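Local coordinates for protein YCAC GENE product (Escherichia coli, PDB 1YAC) that is an octameric protein that is probably a hydrolase, of unknown specificity, of the isochorismatase-like family, at residues L17-A22 with I55-A60. Sequence-based numbering, arbitrary orientation.
Sequences LVDHQA and ILTTSA. Unlike the reference sequence in segment 55-60: Ala60 (reference Phe).
The carboxamide of Gln21 lies with one face over Thr58, whose CB is 3.6 Å from Gln21 CD with CG2 over the same face, while its edge meets the Ser59 backbone. There Ser59 N donates to Gln21 OE1 (2.9 Å), and Gln21 NE2 donates to Ser59 O (3.0 Å) and also to Gly66 O. The bond to Ser59 O is almost straight (178°) and lies in the amide plane of Gln21, although it meets the Ser59 carbonyl from above its plane. Ser59 CB and N sit over one face of the Asp19 carboxylate, CB 3.5 Å from OD2, while OD1, close to Thr58 CA, forms a salt bridge with Arg84. A side-chain amide thus continues what regular parallel pairing began, with Leu17 N bound to Ile55 O, Thr57 N to Leu17 O and Asp19 N to Thr57 O (3.0 Å). On one face of the sheet Leu17 CD1 touches Leu56 CD2 (3.8 Å); on the other, Val18 CG1, anti to its own N (chi1 -166°), meets Thr57 CG2 at 3.6 Å. With an alanine at Gln21, Ser59 N is likely to be left without its acceptor, while Gly66 O and Ser59 O would each lose a donor, the latter keeping Asn65 ND2. In this beta-alpha-beta unit of the isochorismatase-like domain, one buried amide serves both the N-H and the C=O of Ser59, tying the loop after strand 13-18 to the end of strand 54-59.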
ATOM      1  N   LEU A  17       7.673 -25.275 -17.318  1.00  9.08           N
ATOM      2  CA  LEU A  17       8.045 -24.748 -16.005  1.00  8.33           C
ATOM      3  C   LEU A  17       9.516 -24.359 -16.105  1.00  8.93           C
ATOM      4  O   LEU A  17      10.405 -25.216 -16.093  1.00  9.09           O
ATOM      5  CB  LEU A  17       7.797 -25.796 -14.923  1.00  8.53           C
ATOM      6  CG  LEU A  17       6.344 -26.291 -14.847  1.00  9.60           C
ATOM      7  CD1 LEU A  17       6.194 -27.291 -13.699  1.00  9.26           C
ATOM      8  CD2 LEU A  17       5.392 -25.100 -14.640  1.00  9.14           C
ATOM      9  N   VAL A  18       9.759 -23.054 -16.159  1.00  8.73           N
ATOM     10  CA  VAL A  18      11.094 -22.515 -16.358  1.00  8.12           C
ATOM     11  C   VAL A  18      11.819 -21.889 -15.166  1.00  9.79           C
ATOM     12  O   VAL A  18      11.428 -20.830 -14.665  1.00  8.78           O
ATOM     13  CB  VAL A  18      11.060 -21.455 -17.507  1.00  9.64           C
ATOM     14  CG1 VAL A  18      12.482 -21.114 -17.983  1.00 10.04           C
ATOM     15  CG2 VAL A  18      10.190 -21.946 -18.678  1.00  9.65           C
ATOM     16  N   ASP A  19      12.889 -22.555 -14.743  1.00  8.82           N
ATOM     17  CA  ASP A  19      13.770 -22.072 -13.687  1.00 10.34           C
ATOM     18  C   ASP A  19      13.212 -21.775 -12.288  1.00 10.41           C
ATOM     19  O   ASP A  19      13.612 -20.798 -11.647  1.00 10.49           O
ATOM     20  CB  ASP A  19      14.562 -20.860 -14.194  1.00 10.32           C
ATOM     21  CG  ASP A  19      15.259 -21.121 -15.522  1.00 14.29           C
ATOM     22  OD1 ASP A  19      15.342 -22.286 -15.963  1.00 13.74           O
ATOM     23  OD2 ASP A  19      15.712 -20.145 -16.147  1.00 16.72           O
ATOM     24  N   HIS A  20      12.269 -22.589 -11.827  1.00 10.14           N
ATOM     25  CA  HIS A  20      11.742 -22.428 -10.474  1.00 10.00           C
ATOM     26  C   HIS A  20      12.811 -23.113  -9.612  1.00  9.62           C
ATOM     27  O   HIS A  20      12.633 -24.250  -9.145  1.00  8.81           O
ATOM     28  CB  HIS A  20      10.388 -23.142 -10.315  1.00  9.04           C
ATOM     29  CG  HIS A  20       9.245 -22.462 -11.013  1.00 10.66           C
ATOM     30  ND1 HIS A  20       8.754 -22.888 -12.232  1.00  9.29           N
ATOM     31  CD2 HIS A  20       8.451 -21.430 -10.629  1.00  9.67           C
ATOM     32  CE1 HIS A  20       7.709 -22.155 -12.565  1.00 10.96           C
ATOM     33  NE2 HIS A  20       7.502 -21.260 -11.612  1.00 10.22           N
ATOM     34  N   GLN A  21      13.942 -22.436  -9.456  1.00  9.41           N
ATOM     35  CA  GLN A  21      15.071 -22.972  -8.700  1.00  9.08           C
ATOM     36  C   GLN A  21      15.192 -22.387  -7.292  1.00  9.47           C
ATOM     37  O   GLN A  21      14.832 -21.234  -7.062  1.00  9.31           O
ATOM     38  CB  GLN A  21      16.352 -22.772  -9.509  1.00  9.50           C
ATOM     39  CG  GLN A  21      16.350 -23.595 -10.803  1.00 10.58           C
ATOM     40  CD  GLN A  21      17.349 -23.092 -11.823  1.00 13.87           C
ATOM     41  OE1 GLN A  21      16.905 -22.614 -12.889  1.00 11.90           O
ATOM     42  NE2 GLN A  21      18.577 -23.164 -11.567  1.00 15.68           N
ATOM     43  N   ALA A  22      15.734 -23.182  -6.373  1.00  8.66           N
ATOM     44  CA  ALA A  22      15.876 -22.788  -4.975  1.00  9.41           C
ATOM     45  C   ALA A  22      16.549 -21.441  -4.754  1.00 10.19           C
ATOM     46  O   ALA A  22      16.056 -20.626  -3.972  1.00 11.15           O
ATOM     47  CB  ALA A  22      16.584 -23.875  -4.190  1.00  9.98           C
ATOM     48  N   ILE A  55       7.282 -29.866 -19.418  1.00 10.12           N
ATOM     49  CA  ILE A  55       8.709 -29.704 -19.659  1.00 10.56           C
ATOM     50  C   ILE A  55       9.355 -28.869 -18.551  1.00 10.56           C
ATOM     51  O   ILE A  55       8.892 -27.772 -18.237  1.00  9.88           O
ATOM     52  CB  ILE A  55       8.934 -29.034 -21.020  1.00 11.41           C
ATOM     53  CG1 ILE A  55       8.425 -29.969 -22.122  1.00 14.49           C
ATOM     54  CG2 ILE A  55      10.409 -28.740 -21.257  1.00 10.52           C
ATOM     55  CD1 ILE A  55       8.265 -29.285 -23.424  1.00 18.74           C
ATOM     56  N   LEU A  56      10.378 -29.431 -17.923  1.00 10.01           N
ATOM     57  CA  LEU A  56      11.113 -28.756 -16.859  1.00 10.15           C
ATOM     58  C   LEU A  56      12.456 -28.286 -17.412  1.00  9.88           C
ATOM     59  O   LEU A  56      13.081 -28.973 -18.224  1.00  9.71           O
ATOM     60  CB  LEU A  56      11.384 -29.719 -15.703  1.00  9.96           C
ATOM     61  CG  LEU A  56      10.211 -30.485 -15.098  1.00 12.19           C
ATOM     62  CD1 LEU A  56      10.769 -31.447 -14.052  1.00 10.37           C
ATOM     63  CD2 LEU A  56       9.187 -29.539 -14.487  1.00 11.17           C
ATOM     64  N   THR A  57      12.900 -27.108 -16.991  1.00  9.55           N
ATOM     65  CA  THR A  57      14.187 -26.605 -17.447  1.00  9.54           C
ATOM     66  C   THR A  57      14.783 -25.737 -16.357  1.00 10.38           C
ATOM     67  O   THR A  57      14.052 -25.172 -15.545  1.00  9.85           O
ATOM     68  CB  THR A  57      14.084 -25.840 -18.804  1.00  9.38           C
ATOM     69  OG1 THR A  57      15.400 -25.481 -19.264  1.00  8.83           O
ATOM     70  CG2 THR A  57      13.224 -24.584 -18.671  1.00  8.62           C
ATOM     71  N   THR A  58      16.108 -25.712 -16.280  1.00 11.01           N
ATOM     72  CA  THR A  58      16.804 -24.925 -15.269  1.00 12.20           C
ATOM     73  C   THR A  58      17.975 -24.211 -15.910  1.00 14.76           C
ATOM     74  O   THR A  58      18.458 -24.605 -16.975  1.00 13.89           O
ATOM     75  CB  THR A  58      17.337 -25.800 -14.124  1.00 11.85           C
ATOM     76  OG1 THR A  58      18.271 -26.746 -14.657  1.00 12.69           O
ATOM     77  CG2 THR A  58      16.197 -26.537 -13.415  1.00 10.62           C
ATOM     78  N   SER A  59      18.439 -23.168 -15.240  1.00 15.84           N
ATOM     79  CA  SER A  59      19.551 -22.369 -15.723  1.00 17.94           C
ATOM     80  C   SER A  59      20.697 -22.448 -14.728  1.00 19.16           C
ATOM     81  O   SER A  59      20.519 -22.113 -13.549  1.00 17.04           O
ATOM     82  CB  SER A  59      19.099 -20.910 -15.869  1.00 18.30           C
ATOM     83  OG  SER A  59      20.194 -20.070 -16.162  1.00 20.91           O
ATOM     84  N   ALA A  60      21.841 -22.933 -15.205  1.00 20.08           N
ATOM     85  CA  ALA A  60      23.065 -23.058 -14.401  1.00 22.61           C
ATOM     86  C   ALA A  60      22.793 -23.498 -12.968  1.00 23.45           C
ATOM     87  O   ALA A  60      23.281 -22.895 -12.007  1.00 23.90           O
ATOM     88  CB  ALA A  60      23.849 -21.739 -14.424  1.00 22.60           C
TER